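Local coordinates for protein L-amino acid deaminase (PDB 5I39) that probably catalyses the FAD-dependent oxidative deamination of L-amino acids as a membrane-associated flavoprotein oxidoreductase, at residues F93-L98 and M377-V382; E354-S359 and T371-G376. All coordinates share one frame; numbering follows the deposited sequence.

Interaction 1. Residues F93-L98 and M377-V382; sequences FLLHHL and MTESPV. With FAD (flavin-adenine dinucleotide), chain B.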
loop_
_atom_site.group_PDB
_atom_site.type_symbol
_atom_site.label_atom_id
_atom_site.label_comp_id
_atom_site.label_asym_id
_atom_site.label_seq_id
_atom_site.Cartn_x
_atom_site.Cartn_y
_atom_site.Cartn_z
ATOM N N PHE A 93 -4.690 -12.182 6.269
ATOM C CA PHE A 93 -3.571 -12.247 7.199
ATOM C C PHE A 93 -2.265 -12.622 6.493
ATOM O O PHE A 93 -1.263 -11.918 6.627
ATOM C CB PHE A 93 -3.807 -13.212 8.358
ATOM C CG PHE A 93 -2.598 -13.345 9.227
ATOM C CD1 PHE A 93 -2.307 -12.371 10.176
ATOM C CD2 PHE A 93 -1.679 -14.362 9.011
ATOM C CE1 PHE A 93 -1.155 -12.450 10.938
ATOM C CE2 PHE A 93 -0.522 -14.443 9.766
ATOM C CZ PHE A 93 -0.262 -13.488 10.736
ATOM N N LEU A 94 -2.263 -13.730 5.760
ATOM C CA LEU A 94 -1.024 -14.178 5.116
ATOM C C LEU A 94 -0.547 -13.209 4.034
ATOM O O LEU A 94 0.646 -13.006 3.862
ATOM C CB LEU A 94 -1.155 -15.603 4.577
ATOM C CG LEU A 94 -1.165 -16.692 5.653
ATOM C CD1 LEU A 94 -1.464 -18.036 5.013
ATOM C CD2 LEU A 94 0.144 -16.766 6.435
ATOM N N LEU A 95 -1.481 -12.590 3.328
ATOM C CA LEU A 95 -1.130 -11.553 2.371
ATOM C C LEU A 95 -0.278 -10.457 3.041
ATOM O O LEU A 95 0.718 -9.997 2.482
ATOM C CB LEU A 95 -2.408 -10.976 1.766
ATOM C CG LEU A 95 -2.269 -10.064 0.555
ATOM C CD1 LEU A 95 -1.800 -10.822 -0.674
ATOM C CD2 LEU A 95 -3.608 -9.414 0.271
ATOM N N HIS A 96 -0.665 -10.079 4.256
ATOM C CA HIS A 96 0.080 -9.082 5.032
ATOM C C HIS A 96 1.345 -9.621 5.693
ATOM O O HIS A 96 2.373 -8.945 5.714
ATOM C CB HIS A 96 -0.837 -8.454 6.069
ATOM C CG HIS A 96 -1.853 -7.549 5.468
ATOM N ND1 HIS A 96 -2.111 -6.297 5.968
ATOM C CD2 HIS A 96 -2.636 -7.690 4.375
ATOM C CE1 HIS A 96 -3.031 -5.713 5.226
ATOM N NE2 HIS A 96 -3.362 -6.533 4.247
ATOM N N HIS A 97 1.262 -10.829 6.233
ATOM C CA HIS A 97 2.383 -11.472 6.924
ATOM C C HIS A 97 3.539 -11.714 5.946
ATOM O O HIS A 97 4.694 -11.370 6.227
ATOM C CB HIS A 97 1.867 -12.775 7.531
ATOM C CG HIS A 97 2.825 -13.484 8.424
ATOM N ND1 HIS A 97 3.244 -12.972 9.635
ATOM C CD2 HIS A 97 3.383 -14.712 8.313
ATOM C CE1 HIS A 97 4.040 -13.857 10.216
ATOM N NE2 HIS A 97 4.141 -14.915 9.434
ATOM N N LEU A 98 3.215 -12.290 4.793
ATOM C CA LEU A 98 4.195 -12.486 3.723
ATOM C C LEU A 98 4.596 -11.162 3.061
ATOM O O LEU A 98 5.741 -10.997 2.655
ATOM C CB LEU A 98 3.677 -13.470 2.667
ATOM C CG LEU A 98 3.803 -14.966 2.967
ATOM C CD1 LEU A 98 3.080 -15.379 4.236
ATOM C CD2 LEU A 98 3.286 -15.760 1.780
HETATM N N MSE A 377 0.124 -1.008 -0.295
HETATM C CA MSE A 377 1.571 -0.899 -0.109
HETATM C C MSE A 377 2.083 -2.157 0.560
HETATM O O MSE A 377 3.015 -2.800 0.066
HETATM C CB MSE A 377 1.976 0.333 0.694
HETATM C CG MSE A 377 1.695 1.662 -0.002
HETATM SE SE MSE A 377 2.670 1.881 -1.695
HETATM C CE MSE A 377 4.504 1.668 -1.022
ATOM N N THR A 378 1.455 -2.519 1.677
ATOM C CA THR A 378 1.809 -3.712 2.446
ATOM C C THR A 378 1.698 -4.997 1.628
ATOM O O THR A 378 2.585 -5.853 1.668
ATOM C CB THR A 378 0.878 -3.834 3.670
ATOM O OG1 THR A 378 1.026 -2.681 4.498
ATOM C CG2 THR A 378 1.199 -5.070 4.508
ATOM N N GLU A 379 0.579 -5.128 0.922
ATOM C CA GLU A 379 0.236 -6.358 0.220
ATOM C C GLU A 379 0.989 -6.553 -1.085
ATOM O O GLU A 379 1.141 -7.689 -1.536
ATOM C CB GLU A 379 -1.259 -6.361 -0.086
ATOM C CG GLU A 379 -2.132 -6.380 1.156
ATOM C CD GLU A 379 -3.576 -5.997 0.895
ATOM O OE1 GLU A 379 -3.905 -5.556 -0.224
ATOM O OE2 GLU A 379 -4.388 -6.128 1.837
ATOM N N SER A 380 1.450 -5.455 -1.687
ATOM C CA SER A 380 1.918 -5.446 -3.075
ATOM C C SER A 380 2.911 -6.545 -3.475
ATOM O O SER A 380 2.763 -7.096 -4.552
ATOM C CB SER A 380 2.456 -4.067 -3.479
ATOM O OG SER A 380 3.533 -3.645 -2.662
ATOM N N PRO A 381 3.918 -6.875 -2.637
ATOM C CA PRO A 381 4.845 -7.921 -3.104
ATOM C C PRO A 381 4.161 -9.266 -3.341
ATOM O O PRO A 381 4.566 -10.026 -4.217
ATOM C CB PRO A 381 5.857 -8.031 -1.957
ATOM C CG PRO A 381 5.763 -6.725 -1.245
ATOM C CD PRO A 381 4.307 -6.385 -1.306
ATOM N N VAL A 382 3.131 -9.555 -2.555
ATOM C CA VAL A 382 2.412 -10.817 -2.666
ATOM C C VAL A 382 1.262 -10.715 -3.665
ATOM O O VAL A 382 1.065 -11.631 -4.461
ATOM C CB VAL A 382 1.916 -11.312 -1.294
ATOM C CG1 VAL A 382 1.265 -12.683 -1.426
ATOM C CG2 VAL A 382 3.068 -11.395 -0.302
HETATM P PA FAD B . -2.612 4.002 -7.289
HETATM O O1A FAD B . -3.698 5.070 -7.116
HETATM O O2A FAD B . -1.314 4.309 -6.566
HETATM O O5B FAD B . -2.216 3.805 -8.817
HETATM C C5B FAD B . -3.172 3.553 -9.837
HETATM C C4B FAD B . -2.660 4.285 -11.064
HETATM O O4B FAD B . -3.491 3.938 -12.190
HETATM C C3B FAD B . -2.743 5.804 -10.900
HETATM O O3B FAD B . -1.436 6.370 -10.988
HETATM C C2B FAD B . -3.689 6.216 -12.038
HETATM O O2B FAD B . -3.378 7.504 -12.604
HETATM C C1B FAD B . -3.540 5.074 -13.026
HETATM N N9A FAD B . -4.670 4.870 -13.939
HETATM C C8A FAD B . -5.942 4.757 -13.612
HETATM N N7A FAD B . -6.718 4.515 -14.689
HETATM C C5A FAD B . -5.877 4.488 -15.715
HETATM C C6A FAD B . -6.004 4.290 -17.156
HETATM N N6A FAD B . -7.214 4.078 -17.712
HETATM N N1A FAD B . -4.889 4.318 -17.913
HETATM C C2A FAD B . -3.678 4.505 -17.372
HETATM N N3A FAD B . -3.481 4.716 -16.066
HETATM C C4A FAD B . -4.530 4.706 -15.234
HETATM N N1 FAD B . -1.538 1.022 2.525
HETATM C C2 FAD B . -0.697 0.466 3.402
HETATM O O2 FAD B . -0.271 -0.677 3.156
HETATM N N3 FAD B . -0.324 1.125 4.526
HETATM C C4 FAD B . -0.766 2.340 4.869
HETATM O O4 FAD B . -0.375 2.893 5.887
HETATM C C4X FAD B . -1.714 3.014 3.971
HETATM N N5 FAD B . -2.272 4.225 4.242
HETATM C C5X FAD B . -2.983 4.858 3.304
HETATM C C6 FAD B . -3.382 6.186 3.470
HETATM C C7 FAD B . -4.069 6.880 2.477
HETATM C C7M FAD B . -4.441 8.333 2.666
HETATM C C8 FAD B . -4.407 6.198 1.220
HETATM C C8M FAD B . -5.119 6.912 0.096
HETATM C C9 FAD B . -4.029 4.863 1.061
HETATM C C9A FAD B . -3.339 4.170 2.049
HETATM N N10 FAD B . -2.962 2.831 1.887
HETATM C C10 FAD B . -2.050 2.244 2.760
HETATM C "C1'" FAD B . -3.355 2.078 0.713
HETATM C "C2'" FAD B . -2.366 2.116 -0.397
HETATM O "O2'" FAD B . -1.850 3.438 -0.510
HETATM C "C3'" FAD B . -3.097 1.683 -1.664
HETATM O "O3'" FAD B . -3.823 0.443 -1.457
HETATM C "C4'" FAD B . -2.174 1.473 -2.841
HETATM O "O4'" FAD B . -1.320 2.621 -3.012
HETATM C "C5'" FAD B . -2.994 1.252 -4.099
HETATM O "O5'" FAD B . -2.061 1.120 -5.173
HETATM P P FAD B . -2.622 1.114 -6.692
HETATM O O1P FAD B . -1.438 0.898 -7.585
HETATM O O2P FAD B . -3.822 0.195 -6.781
HETATM O O3P FAD B . -3.265 2.597 -6.852
#

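Interaction 2. Residues E354-S359 and T371-G376; sequences ENPIIS and TATGWG. With FAD (flavin-adenine dinucleotide), chain B; EDO (1,2-ethanediol), chain H; EDO (1,2-ethanediol), chain K.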
loop_
_atom_site.group_PDB
_atom_site.type_symbol
_atom_site.label_atom_id
_atom_site.label_comp_id
_atom_site.label_asym_id
_atom_site.label_seq_id
_atom_site.Cartn_x
_atom_site.Cartn_y
_atom_site.Cartn_z
ATOM N N GLU A 354 -14.160 -5.337 2.450
ATOM C CA GLU A 354 -12.893 -4.685 2.829
ATOM C C GLU A 354 -11.634 -5.481 2.463
ATOM O O GLU A 354 -10.537 -5.167 2.929
ATOM C CB GLU A 354 -12.893 -4.299 4.319
ATOM C CG GLU A 354 -14.062 -3.399 4.702
ATOM C CD GLU A 354 -14.141 -3.077 6.185
ATOM O OE1 GLU A 354 -13.362 -3.640 6.984
ATOM O OE2 GLU A 354 -15.005 -2.252 6.553
ATOM N N ASN A 355 -11.776 -6.486 1.601
ATOM C CA ASN A 355 -10.635 -7.279 1.141
ATOM C C ASN A 355 -10.335 -6.963 -0.326
ATOM O O ASN A 355 -11.200 -6.452 -1.035
ATOM C CB ASN A 355 -10.899 -8.768 1.348
ATOM C CG ASN A 355 -11.050 -9.128 2.813
ATOM O OD1 ASN A 355 -10.468 -8.481 3.688
ATOM N ND2 ASN A 355 -11.838 -10.158 3.090
ATOM N N PRO A 356 -9.104 -7.258 -0.793
ATOM C CA PRO A 356 -8.727 -6.901 -2.161
ATOM C C PRO A 356 -9.514 -7.613 -3.256
ATOM O O PRO A 356 -10.165 -8.633 -3.004
ATOM C CB PRO A 356 -7.250 -7.323 -2.234
ATOM C CG PRO A 356 -6.774 -7.301 -0.825
ATOM C CD PRO A 356 -7.954 -7.806 -0.049
ATOM N N ILE A 357 -9.449 -7.048 -4.458
ATOM C CA ILE A 357 -9.902 -7.734 -5.668
ATOM C C ILE A 357 -8.656 -8.038 -6.491
ATOM O O ILE A 357 -8.038 -7.140 -7.068
ATOM C CB ILE A 357 -10.957 -6.936 -6.458
ATOM C CG1 ILE A 357 -12.202 -6.730 -5.581
ATOM C CG2 ILE A 357 -11.330 -7.683 -7.734
ATOM C CD1 ILE A 357 -13.254 -5.800 -6.158
ATOM N N ILE A 358 -8.285 -9.316 -6.492
ATOM C CA ILE A 358 -7.117 -9.826 -7.203
ATOM C C ILE A 358 -7.672 -11.035 -7.933
ATOM O O ILE A 358 -7.878 -12.080 -7.320
ATOM C CB ILE A 358 -5.982 -10.251 -6.247
ATOM C CG1 ILE A 358 -5.579 -9.100 -5.314
ATOM C CG2 ILE A 358 -4.775 -10.724 -7.052
ATOM C CD1 ILE A 358 -4.857 -9.561 -4.064
ATOM N N SER A 359 -7.962 -10.891 -9.221
ATOM C CA SER A 359 -8.894 -11.812 -9.859
ATOM C C SER A 359 -8.755 -11.908 -11.360
ATOM O O SER A 359 -8.413 -10.937 -12.029
ATOM C CB SER A 359 -10.323 -11.358 -9.541
ATOM O OG SER A 359 -11.292 -12.317 -9.934
ATOM N N THR A 371 -6.563 -4.696 -7.509
ATOM C CA THR A 371 -7.073 -3.393 -7.092
ATOM C C THR A 371 -7.915 -3.487 -5.815
ATOM O O THR A 371 -7.924 -4.511 -5.125
ATOM C CB THR A 371 -7.861 -2.742 -8.270
ATOM O OG1 THR A 371 -7.882 -1.319 -8.125
ATOM C CG2 THR A 371 -9.288 -3.269 -8.389
ATOM N N ALA A 372 -8.592 -2.384 -5.503
ATOM C CA ALA A 372 -9.634 -2.331 -4.478
ATOM C C ALA A 372 -9.114 -2.663 -3.086
ATOM O O ALA A 372 -9.769 -3.372 -2.332
ATOM C CB ALA A 372 -10.814 -3.234 -4.845
ATOM N N THR A 373 -7.945 -2.132 -2.744
ATOM C CA THR A 373 -7.362 -2.399 -1.441
ATOM C C THR A 373 -7.002 -1.125 -0.687
ATOM O O THR A 373 -6.509 -0.156 -1.267
ATOM C CB THR A 373 -6.147 -3.343 -1.539
ATOM O OG1 THR A 373 -5.627 -3.554 -0.225
ATOM C CG2 THR A 373 -5.054 -2.796 -2.449
ATOM N N GLY A 374 -7.240 -1.168 0.622
ATOM C CA GLY A 374 -6.791 -0.134 1.550
ATOM C C GLY A 374 -5.421 -0.406 2.152
ATOM O O GLY A 374 -4.968 0.359 2.993
ATOM N N TRP A 375 -4.759 -1.478 1.707
ATOM C CA TRP A 375 -3.474 -1.913 2.254
ATOM C C TRP A 375 -2.511 -2.339 1.139
ATOM O O TRP A 375 -1.667 -3.216 1.334
ATOM C CB TRP A 375 -3.695 -3.070 3.230
ATOM C CG TRP A 375 -4.397 -2.679 4.479
ATOM C CD1 TRP A 375 -5.691 -2.942 4.812
ATOM C CD2 TRP A 375 -3.837 -1.963 5.579
ATOM N NE1 TRP A 375 -5.974 -2.430 6.053
ATOM C CE2 TRP A 375 -4.854 -1.815 6.542
ATOM C CE3 TRP A 375 -2.573 -1.420 5.840
ATOM C CZ2 TRP A 375 -4.645 -1.157 7.760
ATOM C CZ3 TRP A 375 -2.364 -0.761 7.047
ATOM C CH2 TRP A 375 -3.397 -0.632 7.988
ATOM N N GLY A 376 -2.620 -1.698 -0.020
ATOM C CA GLY A 376 -1.864 -2.106 -1.194
ATOM C C GLY A 376 -0.363 -1.979 -1.058
ATOM O O GLY A 376 0.364 -2.762 -1.648
HETATM P PA FAD B . -2.612 4.002 -7.289
HETATM O O1A FAD B . -3.698 5.070 -7.116
HETATM O O2A FAD B . -1.314 4.309 -6.566
HETATM O O5B FAD B . -2.216 3.805 -8.817
HETATM C C5B FAD B . -3.172 3.553 -9.837
HETATM C C4B FAD B . -2.660 4.285 -11.064
HETATM O O4B FAD B . -3.491 3.938 -12.190
HETATM C C3B FAD B . -2.743 5.804 -10.900
HETATM O O3B FAD B . -1.436 6.370 -10.988
HETATM C C2B FAD B . -3.689 6.216 -12.038
HETATM O O2B FAD B . -3.378 7.504 -12.604
HETATM C C1B FAD B . -3.540 5.074 -13.026
HETATM N N9A FAD B . -4.670 4.870 -13.939
HETATM C C8A FAD B . -5.942 4.757 -13.612
HETATM N N7A FAD B . -6.718 4.515 -14.689
HETATM C C5A FAD B . -5.877 4.488 -15.715
HETATM C C6A FAD B . -6.004 4.290 -17.156
HETATM N N6A FAD B . -7.214 4.078 -17.712
HETATM N N1A FAD B . -4.889 4.318 -17.913
HETATM C C2A FAD B . -3.678 4.505 -17.372
HETATM N N3A FAD B . -3.481 4.716 -16.066
HETATM C C4A FAD B . -4.530 4.706 -15.234
HETATM N N1 FAD B . -1.538 1.022 2.525
HETATM C C2 FAD B . -0.697 0.466 3.402
HETATM O O2 FAD B . -0.271 -0.677 3.156
HETATM N N3 FAD B . -0.324 1.125 4.526
HETATM C C4 FAD B . -0.766 2.340 4.869
HETATM O O4 FAD B . -0.375 2.893 5.887
HETATM C C4X FAD B . -1.714 3.014 3.971
HETATM N N5 FAD B . -2.272 4.225 4.242
HETATM C C5X FAD B . -2.983 4.858 3.304
HETATM C C6 FAD B . -3.382 6.186 3.470
HETATM C C7 FAD B . -4.069 6.880 2.477
HETATM C C7M FAD B . -4.441 8.333 2.666
HETATM C C8 FAD B . -4.407 6.198 1.220
HETATM C C8M FAD B . -5.119 6.912 0.096
HETATM C C9 FAD B . -4.029 4.863 1.061
HETATM C C9A FAD B . -3.339 4.170 2.049
HETATM N N10 FAD B . -2.962 2.831 1.887
HETATM C C10 FAD B . -2.050 2.244 2.760
HETATM C "C1'" FAD B . -3.355 2.078 0.713
HETATM C "C2'" FAD B . -2.366 2.116 -0.397
HETATM O "O2'" FAD B . -1.850 3.438 -0.510
HETATM C "C3'" FAD B . -3.097 1.683 -1.664
HETATM O "O3'" FAD B . -3.823 0.443 -1.457
HETATM C "C4'" FAD B . -2.174 1.473 -2.841
HETATM O "O4'" FAD B . -1.320 2.621 -3.012
HETATM C "C5'" FAD B . -2.994 1.252 -4.099
HETATM O "O5'" FAD B . -2.061 1.120 -5.173
HETATM P P FAD B . -2.622 1.114 -6.692
HETATM O O1P FAD B . -1.438 0.898 -7.585
HETATM O O2P FAD B . -3.822 0.195 -6.781
HETATM O O3P FAD B . -3.265 2.597 -6.852
HETATM C C1 EDO H . -9.067 -1.704 4.057
HETATM O O1 EDO H . -9.356 -2.942 4.714
HETATM C C2 EDO H . -9.600 -0.519 4.843
HETATM O O2 EDO H . -11.036 -0.554 4.885
HETATM C C1 EDO K . -5.098 2.524 5.216
HETATM O O1 EDO K . -4.074 1.551 5.459
HETATM C C2 EDO K . -6.455 1.990 5.666
HETATM O O2 EDO K . -7.417 3.054 5.753
HETATM O O HOH W 1 -8.600 -3.395 1.649
HETATM O O HOH W 2 -11.320 -3.784 -0.184
#

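Interaction 1. Residues F93-L98 and M377-V382
His96 NE2 donates to Glu379 OE2 over 2.7 Å, a His-carboxylate hydrogen bond in the buried contact between helix 90-103 and helix 376-392 of the FAD-dependent oxidoreductase fold. The short helical axes cross almost perpendicularly, at 89°, and approach to 7.7 Å. The bond is moderately bent, with an N-H...O angle of 149°. OE2 accepts through its anti lone pair, lies somewhat out of the imidazole plane, and belongs to a carboxylate turned steeply against the ring. The other polar ends are also occupied: His96 ND1 bonds to the backbone oxygen of Ile84, and Glu379 OE1 to the hydroxyl of Thr373. Ring and carboxylate are therefore each held at two points, which restricts their rotation.

Thr378 approaches the same ring over a face. Its CG2 makes a CH-pi contact 4.2 Å from the His96 ring centroid, while the other branch serves the cofactor: Thr378 OG1 donates to FAD O2 at 2.7 Å, and Thr378 N adds a second bond to FAD O2 at 2.9 Å. Two donors thus grip the flavin carbonyl near the N-terminal end of helix 376-392, an arrangement that would probably favour negative charge on this side of a reduced flavin.

Apolar packing continues the crossing beyond the polar pair. CG of Leu95 stands anti to the backbone N (chi1 -169°), which swings the branch point toward helix 376-392, where the two methyls part to different neighbours. CD2 lies against the Glu379 carboxylate, 3.5 Å from CD, whereas CD1 passes alongside Val382. The valine spans two leucines one turn apart on helix 90-103: Val382 CG1 meets Leu95 CD1 at 3.7 Å, and Val382 CG2 meets Leu98 CB at the same distance.

Interaction 2. Residues E354-S359 and T371-G376
Ile357 places CG1 anti to its carbonyl carbon (chi1 -62°), so that CG1 and CD1 run along the methyl of Ala372, and Ala372 turns CB to meet them through a left-handed backbone conformation (phi 62°). The resulting apolar contact, Ile357 CD1 to Ala372 CB, measures 3.8 Å. One residue earlier, Thr371 forms an antiparallel hydrogen-bonded pair with Ile357. Ile357 N donates to Thr371 O at 3.0 Å, and the return bond from Thr371 N to Ile357 O, 2.9 Å long, arrives nearly head-on to the carbonyl.

Past this pair no further direct backbone hydrogen bonds join the two segments, and water takes over, although Pro356 and Thr373 still lie close. One molecule donates to Ala372 O at 2.7 Å and, weakly, to Asn355 O; another links Glu354 O with Gly374 N. Pro356 CG packs against Thr373, whose OG1 accepts from Trp375 N at 3.0 Å to close an ST turn and is also bonded to Glu379. This turn presents the backbone to the cofactor: the FAD O3' hydroxyl donates to Thr373 O and accepts from Gly376 N, each at 2.8 Å. One ribityl hydroxyl is consequently fixed by two hydrogen bonds, one given and one received, and Trp375 occupies the N-cap position of the following helix.

The bridge joins strand 357-360, outermost in its mixed sheet within this chain, to the end of strand 367-371. Ile358 packs on helix 376-392, while Pro356 touches both that helix and helix 90-103.

How the interactions relate
From the N terminus, helix 90-103 comes first and waits through 278 intervening residues until helix 376-392 returns to it in interaction 1, closing a long loop. Interaction 2 falls within that loop: it closes a short hairpin of 11 intervening residues between 354-359 and 371-376, just before the chain enters helix 376-392. The two contacts thus nest without crossing, and Gly376 leads directly into Met377. Their centres lie 11 Å apart. His96 CE1 packs 3.4 Å from Trp375 CB, and Leu95 CD2 reaches Pro356 CG at 4.0 Å. Together they tie the edge of the mixed sheet and two helices to the flavin and ribityl portions of FAD.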